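Local coordinates for protein 4-oxalocrotonate decarboxylase NahK (Pseudomonas putida, PDB 5D2K) that catalyses the metal-assisted decarboxylation of 4-oxalocrotonate to 2-oxopent-4-enoate, a step of naphthalene degradation, at residues A[207-212]-A[240-245]; A[188-193]-A[256-261]; A[215-220]-A[235-240]. The protein carries 1 engineered substitution. All coordinates share one frame; numbering follows the deposited sequence. Where two conformers were deposited one is given.

Contact 1: A[207-212]-A[240-245]. With OOG (2-oxoadipic acid), chain D.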
loop_
_atom_site.group_PDB
_atom_site.type_symbol
_atom_site.label_atom_id
_atom_site.label_comp_id
_atom_site.label_asym_id
_atom_site.label_seq_id
_atom_site.Cartn_x
_atom_site.Cartn_y
_atom_site.Cartn_z
ATOM N N ALA A 207 -3.913 -15.355 5.251
ATOM C CA ALA A 207 -4.750 -15.914 4.188
ATOM C C ALA A 207 -5.809 -14.938 3.675
ATOM O O ALA A 207 -6.316 -15.095 2.565
ATOM C CB ALA A 207 -5.417 -17.192 4.674
ATOM N N ALA A 208 -6.141 -13.921 4.469
ATOM C CA ALA A 208 -7.089 -12.895 4.036
ATOM C C ALA A 208 -6.619 -12.174 2.763
ATOM O O ALA A 208 -7.428 -11.691 1.978
ATOM C CB ALA A 208 -7.322 -11.892 5.158
ATOM N N VAL A 209 -5.312 -12.122 2.560
ATOM C CA VAL A 209 -4.743 -11.508 1.365
ATOM C C VAL A 209 -4.759 -12.508 0.201
ATOM O O VAL A 209 -3.818 -13.273 0.020
ATOM C CB VAL A 209 -3.304 -11.014 1.662
ATOM C CG1 VAL A 209 -2.659 -10.368 0.433
ATOM C CG2 VAL A 209 -3.333 -10.036 2.830
ATOM N N LEU A 210 -5.858 -12.515 -0.555
ATOM C CA LEU A 210 -6.006 -13.352 -1.757
ATOM C C LEU A 210 -5.811 -14.847 -1.524
ATOM O O LEU A 210 -5.497 -15.589 -2.458
ATOM C CB LEU A 210 -5.034 -12.884 -2.844
ATOM C CG LEU A 210 -5.275 -11.487 -3.411
ATOM C CD1 LEU A 210 -4.173 -11.097 -4.385
ATOM C CD2 LEU A 210 -6.631 -11.407 -4.103
ATOM N N GLY A 211 -6.003 -15.310 -0.291
ATOM C CA GLY A 211 -5.791 -16.713 0.024
ATOM C C GLY A 211 -4.379 -17.020 0.490
ATOM O O GLY A 211 -4.133 -18.029 1.148
ATOM N N HIS A 212 -3.440 -16.148 0.122
ATOM C CA HIS A 212 -2.031 -16.310 0.474
ATOM C C HIS A 212 -1.299 -15.022 0.117
ATOM O O HIS A 212 -1.390 -14.585 -1.018
ATOM C CB HIS A 212 -1.392 -17.478 -0.287
ATOM C CG HIS A 212 -0.153 -18.000 0.358
ATOM N ND1 HIS A 212 1.005 -17.255 0.477
ATOM C CD2 HIS A 212 0.109 -19.197 0.938
ATOM C CE1 HIS A 212 1.919 -17.972 1.107
ATOM N NE2 HIS A 212 1.396 -19.149 1.404
ATOM N N GLY A 240 -0.748 -6.256 1.394
ATOM C CA GLY A 240 -2.150 -5.887 1.571
ATOM C C GLY A 240 -2.672 -5.915 3.002
ATOM O O GLY A 240 -2.202 -6.666 3.850
ATOM N N GLY A 241 -3.660 -5.071 3.269
ATOM C CA GLY A 241 -4.244 -5.003 4.598
ATOM C C GLY A 241 -4.935 -6.305 4.924
ATOM O O GLY A 241 -5.804 -6.775 4.174
ATOM N N ILE A 242 -4.540 -6.900 6.040
ATOM C CA ILE A 242 -5.103 -8.177 6.446
ATOM C C ILE A 242 -6.488 -7.933 7.050
ATOM O O ILE A 242 -7.405 -8.742 6.884
ATOM C CB ILE A 242 -4.150 -8.906 7.407
ATOM C CG1 ILE A 242 -2.935 -9.415 6.614
ATOM C CG2 ILE A 242 -4.842 -10.089 8.079
ATOM C CD1 ILE A 242 -1.724 -9.822 7.441
ATOM N N THR A 243 -6.654 -6.782 7.692
ATOM C CA THR A 243 -7.929 -6.431 8.311
ATOM C C THR A 243 -8.437 -5.096 7.808
ATOM O O THR A 243 -7.756 -4.403 7.051
ATOM C CB THR A 243 -7.817 -6.327 9.838
ATOM O OG1 THR A 243 -7.149 -5.108 10.182
ATOM C CG2 THR A 243 -7.056 -7.500 10.418
ATOM N N ALA A 244 -9.626 -4.716 8.265
ATOM C CA ALA A 244 -10.126 -3.381 8.017
ATOM C C ALA A 244 -9.185 -2.353 8.639
ATOM O O ALA A 244 -8.558 -2.598 9.671
ATOM C CB ALA A 244 -11.535 -3.225 8.572
ATOM N N ALA A 245 -9.096 -1.205 7.991
ATOM C CA ALA A 245 -8.277 -0.097 8.462
ATOM C C ALA A 245 -8.948 0.632 9.638
ATOM O O ALA A 245 -10.178 0.682 9.731
ATOM C CB ALA A 245 -8.007 0.855 7.316
HETATM C C2 OOG D . -6.655 2.116 -0.660
HETATM C C3 OOG D . -5.425 1.450 -0.067
HETATM C C4 OOG D . -5.604 -0.053 -0.005
HETATM C C6 OOG D . -4.718 -2.100 1.345
HETATM O O4 OOG D . -3.801 -2.638 2.009
HETATM O O3 OOG D . -5.808 -2.697 1.155
HETATM C C5 OOG D . -4.501 -0.714 0.791
HETATM C C1 OOG D . -7.568 2.603 0.447
HETATM O O1 OOG D . -7.809 3.838 0.590
HETATM O O2 OOG D . -8.094 1.764 1.225
HETATM O O5 OOG D . -3.435 -0.179 1.008
#

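Contact 2: A[188-193]-A[256-261]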
loop_
_atom_site.group_PDB
_atom_site.type_symbol
_atom_site.label_atom_id
_atom_site.label_comp_id
_atom_site.label_asym_id
_atom_site.label_seq_id
_atom_site.Cartn_x
_atom_site.Cartn_y
_atom_site.Cartn_z
ATOM N N ARG A 188 0.376 -17.943 5.248
ATOM C CA ARG A 188 -1.056 -18.221 5.133
ATOM C C ARG A 188 -1.727 -18.236 6.503
ATOM O O ARG A 188 -2.838 -17.709 6.670
ATOM C CB ARG A 188 -1.288 -19.560 4.418
ATOM C CG ARG A 188 -2.760 -19.870 4.176
ATOM C CD ARG A 188 -2.932 -21.243 3.525
ATOM N NE ARG A 188 -2.484 -22.331 4.389
ATOM C CZ ARG A 188 -3.286 -23.035 5.184
ATOM N NH1 ARG A 188 -4.578 -22.746 5.250
ATOM N NH2 ARG A 188 -2.795 -24.022 5.919
ATOM N N THR A 189 -1.045 -18.820 7.482
ATOM C CA THR A 189 -1.635 -18.989 8.802
ATOM C C THR A 189 -1.149 -17.955 9.818
ATOM O O THR A 189 -1.538 -17.999 10.978
ATOM C CB THR A 189 -1.362 -20.404 9.360
ATOM O OG1 THR A 189 0.046 -20.589 9.574
ATOM C CG2 THR A 189 -1.878 -21.467 8.382
ATOM N N LEU A 190 -0.312 -17.022 9.368
ATOM C CA LEU A 190 0.219 -15.967 10.231
ATOM C C LEU A 190 -0.898 -15.160 10.863
ATOM O O LEU A 190 -1.658 -14.514 10.155
ATOM C CB LEU A 190 1.130 -15.038 9.423
ATOM C CG LEU A 190 1.744 -13.863 10.188
ATOM C CD1 LEU A 190 2.701 -14.357 11.259
ATOM C CD2 LEU A 190 2.455 -12.931 9.211
ATOM N N GLY A 191 -1.015 -15.217 12.187
ATOM C CA GLY A 191 -2.022 -14.434 12.881
ATOM C C GLY A 191 -1.530 -13.039 13.212
ATOM O O GLY A 191 -0.369 -12.849 13.577
ATOM N N VAL A 192 -2.417 -12.056 13.060
ATOM C CA VAL A 192 -2.085 -10.663 13.317
ATOM C C VAL A 192 -3.146 -10.022 14.216
ATOM O O VAL A 192 -4.336 -10.141 13.945
ATOM C CB VAL A 192 -1.960 -9.890 11.992
ATOM C CG1 VAL A 192 -1.465 -8.505 12.240
ATOM C CG2 VAL A 192 -1.011 -10.613 11.035
ATOM N N VAL A 193 -2.713 -9.356 15.288
ATOM C CA VAL A 193 -3.637 -8.724 16.225
ATOM C C VAL A 193 -3.298 -7.248 16.353
ATOM O O VAL A 193 -2.206 -6.912 16.812
ATOM C CB VAL A 193 -3.571 -9.384 17.619
ATOM C CG1 VAL A 193 -4.525 -8.685 18.596
ATOM C CG2 VAL A 193 -3.891 -10.873 17.528
ATOM N N VAL A 256 0.821 -3.711 16.855
ATOM C CA VAL A 256 0.311 -4.842 16.087
ATOM C C VAL A 256 1.188 -6.065 16.344
ATOM O O VAL A 256 2.394 -6.047 16.100
ATOM C CB VAL A 256 0.254 -4.536 14.587
ATOM C CG1 VAL A 256 -0.289 -5.739 13.846
ATOM C CG2 VAL A 256 -0.621 -3.307 14.315
ATOM N N ARG A 257 0.578 -7.130 16.856
ATOM C CA ARG A 257 1.316 -8.328 17.225
ATOM C C ARG A 257 1.236 -9.348 16.107
ATOM O O ARG A 257 0.151 -9.637 15.587
ATOM C CB ARG A 257 0.770 -8.923 18.527
ATOM C CG ARG A 257 0.699 -7.907 19.661
ATOM C CD ARG A 257 0.211 -8.535 20.954
ATOM N NE ARG A 257 0.034 -7.498 21.964
ATOM C CZ ARG A 257 1.032 -6.958 22.652
ATOM N NH1 ARG A 257 2.277 -7.371 22.458
ATOM N NH2 ARG A 257 0.784 -6.004 23.538
ATOM N N TYR A 258 2.397 -9.862 15.730
ATOM C CA TYR A 258 2.519 -10.846 14.671
ATOM C C TYR A 258 2.911 -12.171 15.280
ATOM O O TYR A 258 3.933 -12.259 15.946
ATOM C CB TYR A 258 3.561 -10.390 13.638
ATOM C CG TYR A 258 3.101 -9.220 12.796
ATOM C CD1 TYR A 258 3.055 -7.930 13.323
ATOM C CD2 TYR A 258 2.694 -9.405 11.474
ATOM C CE1 TYR A 258 2.623 -6.863 12.557
ATOM C CE2 TYR A 258 2.264 -8.340 10.698
ATOM C CZ TYR A 258 2.220 -7.077 11.244
ATOM O OH TYR A 258 1.791 -6.018 10.469
ATOM N N GLN A 259 2.070 -13.183 15.080
ATOM C CA GLN A 259 2.314 -14.521 15.618
ATOM C C GLN A 259 3.743 -15.004 15.354
ATOM O O GLN A 259 4.151 -15.173 14.201
ATOM C CB GLN A 259 1.298 -15.488 15.023
ATOM C CG GLN A 259 1.403 -16.900 15.565
ATOM C CD GLN A 259 0.687 -17.881 14.687
ATOM O OE1 GLN A 259 0.342 -17.569 13.549
ATOM N NE2 GLN A 259 0.468 -19.092 15.198
ATOM N N GLY A 260 4.508 -15.177 16.434
ATOM C CA GLY A 260 5.877 -15.662 16.339
ATOM C C GLY A 260 6.911 -14.683 15.807
ATOM O O GLY A 260 8.082 -15.039 15.643
ATOM N N LEU A 261 6.489 -13.453 15.530
ATOM C CA LEU A 261 7.373 -12.453 14.929
ATOM C C LEU A 261 7.371 -11.128 15.686
ATOM O O LEU A 261 7.695 -10.089 15.119
ATOM C CB LEU A 261 6.978 -12.190 13.468
ATOM C CG LEU A 261 7.105 -13.353 12.483
ATOM C CD1 LEU A 261 6.585 -12.908 11.113
ATOM C CD2 LEU A 261 8.539 -13.844 12.394
HETATM O O HOH W 1 1.009 -19.506 11.772
HETATM O O HOH W 2 -1.428 -20.524 13.304
#

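Contact 3: A[215-220]-A[235-240]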
loop_
_atom_site.group_PDB
_atom_site.type_symbol
_atom_site.label_atom_id
_atom_site.label_comp_id
_atom_site.label_asym_id
_atom_site.label_seq_id
_atom_site.Cartn_x
_atom_site.Cartn_y
_atom_site.Cartn_z
ATOM N N SER A 215 0.338 -14.778 -3.209
ATOM C CA SER A 215 -0.509 -14.615 -4.399
ATOM C C SER A 215 -0.648 -13.145 -4.763
ATOM O O SER A 215 -0.846 -12.794 -5.923
ATOM C CB SER A 215 -1.896 -15.233 -4.183
ATOM O OG SER A 215 -1.803 -16.656 -4.095
ATOM N N SER A 216 -0.556 -12.283 -3.756
ATOM C CA SER A 216 -0.564 -10.852 -3.993
ATOM C C SER A 216 0.677 -10.412 -4.774
ATOM O O SER A 216 0.597 -9.546 -5.659
ATOM C CB SER A 216 -0.652 -10.118 -2.655
ATOM O OG SER A 216 -0.768 -8.722 -2.868
ATOM N N VAL A 217 1.823 -11.002 -4.434
ATOM C CA VAL A 217 3.076 -10.743 -5.134
ATOM C C VAL A 217 2.956 -11.184 -6.604
ATOM O O VAL A 217 3.375 -10.464 -7.512
ATOM C CB VAL A 217 4.275 -11.457 -4.457
ATOM C CG1 VAL A 217 5.567 -11.230 -5.252
ATOM C CG2 VAL A 217 4.452 -10.974 -3.021
ATOM N N ALA A 218 2.389 -12.366 -6.837
ATOM C CA ALA A 218 2.192 -12.841 -8.210
ATOM C C ALA A 218 1.281 -11.882 -8.966
ATOM O O ALA A 218 1.556 -11.514 -10.111
ATOM C CB ALA A 218 1.605 -14.270 -8.215
ATOM N N MET A 219 0.210 -11.448 -8.309
ATOM C CA MET A 219 -0.721 -10.531 -8.948
ATOM C C MET A 219 -0.044 -9.204 -9.291
ATOM O O MET A 219 -0.279 -8.647 -10.361
ATOM C CB MET A 219 -1.938 -10.286 -8.065
ATOM C CG MET A 219 -2.966 -9.409 -8.734
ATOM S SD MET A 219 -4.473 -9.240 -7.784
ATOM C CE MET A 219 -5.089 -10.920 -7.890
ATOM N N LEU A 220 0.802 -8.705 -8.393
ATOM C CA LEU A 220 1.530 -7.469 -8.663
ATOM C C LEU A 220 2.396 -7.611 -9.919
ATOM O O LEU A 220 2.419 -6.708 -10.761
ATOM C CB LEU A 220 2.388 -7.072 -7.454
ATOM C CG LEU A 220 3.329 -5.873 -7.594
ATOM C CD1 LEU A 220 2.532 -4.598 -7.884
ATOM C CD2 LEU A 220 4.143 -5.711 -6.326
ATOM N N THR A 235 13.247 -5.753 -4.196
ATOM C CA THR A 235 12.096 -4.890 -3.976
ATOM C C THR A 235 11.332 -5.256 -2.703
ATOM O O THR A 235 11.043 -6.424 -2.447
ATOM C CB THR A 235 11.129 -4.936 -5.181
ATOM O OG1 THR A 235 11.847 -4.569 -6.373
ATOM C CG2 THR A 235 9.941 -3.978 -4.992
ATOM N N PHE A 236 11.007 -4.227 -1.927
ATOM C CA PHE A 236 10.142 -4.340 -0.749
ATOM C C PHE A 236 8.695 -4.234 -1.213
ATOM O O PHE A 236 8.337 -3.288 -1.907
ATOM C CB PHE A 236 10.512 -3.238 0.254
ATOM C CG PHE A 236 9.602 -3.117 1.455
ATOM C CD1 PHE A 236 9.807 -3.892 2.582
ATOM C CD2 PHE A 236 8.621 -2.146 1.495
ATOM C CE1 PHE A 236 9.005 -3.730 3.709
ATOM C CE2 PHE A 236 7.817 -1.984 2.619
ATOM C CZ PHE A 236 8.011 -2.785 3.720
ATOM N N ILE A 237 7.875 -5.226 -0.850
ATOM C CA ILE A 237 6.465 -5.274 -1.257
ATOM C C ILE A 237 5.532 -5.437 -0.066
ATOM O O ILE A 237 5.615 -6.431 0.656
ATOM C CB ILE A 237 6.184 -6.446 -2.232
ATOM C CG1 ILE A 237 7.163 -6.442 -3.405
ATOM C CG2 ILE A 237 4.726 -6.418 -2.715
ATOM C CD1 ILE A 237 7.049 -7.704 -4.251
ATOM N N MET A 238 4.619 -4.489 0.115
ATOM C CA MET A 238 3.574 -4.616 1.133
ATOM C C MET A 238 2.386 -5.314 0.495
ATOM O O MET A 238 1.819 -4.793 -0.464
ATOM C CB MET A 238 3.167 -3.243 1.675
ATOM C CG MET A 238 4.297 -2.507 2.352
ATOM S SD MET A 238 3.744 -0.953 3.103
ATOM C CE MET A 238 2.369 -1.478 4.051
ATOM N N THR A 239 1.996 -6.481 1.006
ATOM C CA THR A 239 1.113 -7.336 0.217
ATOM C C THR A 239 -0.374 -7.087 0.413
ATOM O O THR A 239 -1.183 -7.617 -0.351
ATOM C CB THR A 239 1.409 -8.847 0.473
ATOM O OG1 THR A 239 1.202 -9.178 1.852
ATOM C CG2 THR A 239 2.855 -9.200 0.065
ATOM N N GLY A 240 -0.748 -6.256 1.394
ATOM C CA GLY A 240 -2.150 -5.887 1.571
ATOM C C GLY A 240 -2.672 -5.915 3.002
ATOM O O GLY A 240 -2.202 -6.666 3.850
#

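Contact 1: A[207-212]-A[240-245]
Val209 and Ile242 meet because each turns one branch back beside its own backbone N: with Val209 at chi1 180° that branch is CG2, and with Ile242 at chi1 -72° it is CG1. The two atoms lie 3.9 Å apart, and the side chains cross at about a right angle. Val209 CG2 also rests 3.7 Å from the carbonyl oxygen Gly240 O, so this one methyl touches both the start of the second segment and its first side chain. Next to it, the short side chain of Ala208 comes in against the backbone: Ala208 CB is 3.6 Å from Ile242 O. No hydrogen bond crosses between 207-212 and 240-245; they are held by van der Waals packing, while Ile242 bonds through its backbone to Ala115 of strand 112-121.

The first segment is bent to present these groups. Val209 is the centre of an inverse gamma turn and then opens a type I' turn, closed by His212 N to Val209 O at 2.9 Å; His212 ND1 goes on to cap Leu214 N at the start of helix 213-225. On the other side, at the backbone angles of Gly240 a beta carbon would jam against the preceding carbonyl O, and it would also come close to Val209 CG1. At Gly241 a beta carbon would crowd the bound 2-oxoadipic acid instead. The Gly241 N-H reaches the ligand carboxylate oxygen O4 at 2.7 Å, with a bent angle of 137°. Leu72 N, Lys69, Lys77 and Ser169 also hydrogen-bond the ligand, and Glu114, Glu116 and Glu147 bind the magnesium ion beside it. This glycine-bearing loop, backed by 207-212, is thus a wall of the active-site pocket in a fumarylacetoacetate hydrolase C-terminal fold.

Contact 2: A[188-193]-A[256-261]
Val193 and Arg257 form an antiparallel hydrogen-bonded pair: Val193 N gives to Arg257 O at 2.9 Å, in the carbonyl plane, and Arg257 N returns to Val193 O at 2.8 Å. One pair further on, Val192 and Tyr258 face each other as a non-hydrogen-bonded pair, and then Gln259 N bonds almost straight to Gly191 O, at 176°. The matching bond from Gly191 N is taken not by a main-chain carbonyl but by a side chain. Gln259 runs out extended, CG anti to the backbone N (chi1 -177°), which carries OE1 to 3.0 Å from Gly191 N. The amide is therefore a side-chain continuation of the strand pairing past its end.

Water also meets that amide. One water donates to Gln259 OE1 and also hydrogen-bonds Thr189 OG1, while a second accepts from Gln259 NE2.

Strands 191-196 and 253-258 are neighbours inside a five-stranded mixed sheet, with 199-205 beyond the first and 263-268 beyond the second. A type II turn from Tyr258 to Leu261, with Gly260 at positive phi, starts the chain back toward 263-268.

Apolar contacts fill the face that carries Val192 and Tyr258, which packs on Ala115 of strand 112-121. Val192 was built in two conformers; in the one described, CG1 makes a CH-pi contact over the face of the Tyr258 ring, 4.2 Å from its centroid, which is less certain for the other conformer. Leu190 CD2 comes instead to the ring edge, 4.2 Å from Tyr258 CD2. The other branch, Leu190 CD1, sits 3.4 Å from Gln259 O and touches Leu261 as well.

Longer polar reaches leave the pair: Tyr258 OH bonds to the backbone O of Glu116, a magnesium ligand, and on the opposite sheet face Arg257 forms a salt bridge with Glu195.

Contact 3: A[215-220]-A[235-240]
Ser216 makes the polar link between helix 213-225 and the backbone at Thr239: its OG donates to Thr239 O at 2.8 Å. The hydroxyl stands anti to the backbone N (chi1 -175°), which directs it across to that oxygen, and it arrives in the carbonyl plane on a lone pair, at a C=O...donor angle of 129°. Thr73 OG1 is a further, weak partner of the same oxygen. Ser216 CB packs at the same time against Thr239 CB, 4.0 Å away. With an alanine here the hydroxyl is gone, and Thr239 O would probably lose its bond to the helix, leaving the backbone next to Gly240 less firmly held.

Val217 comes next and divides its two methyls. CG1 meets Ile237 CD1 at 4.0 Å, the side chains crossing at about a right angle, while CG2 lies 3.9 Å from Thr239 CG2. The hydroxyl of Thr239 is engaged with Ile117 O of strand 112-121.

One turn after Ser216, Leu220 points at Ile237 tip to tip, with CD2 3.7 Å from Ile237 CG2; Leu68 and Met70 of strand 65-71 border it.

The helix thus lies on strand 236-238 in a sheet that also holds 65-71 and 112-121. Methyl-to-methyl packing makes up most of this buried contact, and its one directional bond falls beside Gly240 of the ligand pocket, where it probably helps fix the backbone's course.

From the N terminus, 188-193 comes first, at the start of strand 191-196; the chain then passes through strand 199-205 into 207-212 and on to 215-220 in helix 213-225. The loops close in reverse order: contact 3 with 235-240, contact 1 with 240-245, contact 2 with 256-261. All three nest and none cross. Contact 3 joins the helix to the sheet that holds strands 65-71, 112-121 and 236-238, contact 1 sets the loop before that helix against the pocket loop, and contact 2 pairs strands of the five-stranded sheet. Contacts 1 and 3 share Gly240 and meet where Val209 packs on Ser216; contact 1 reaches contact 2 through Ile242 on Val192. Contacts 2 and 3 do not touch.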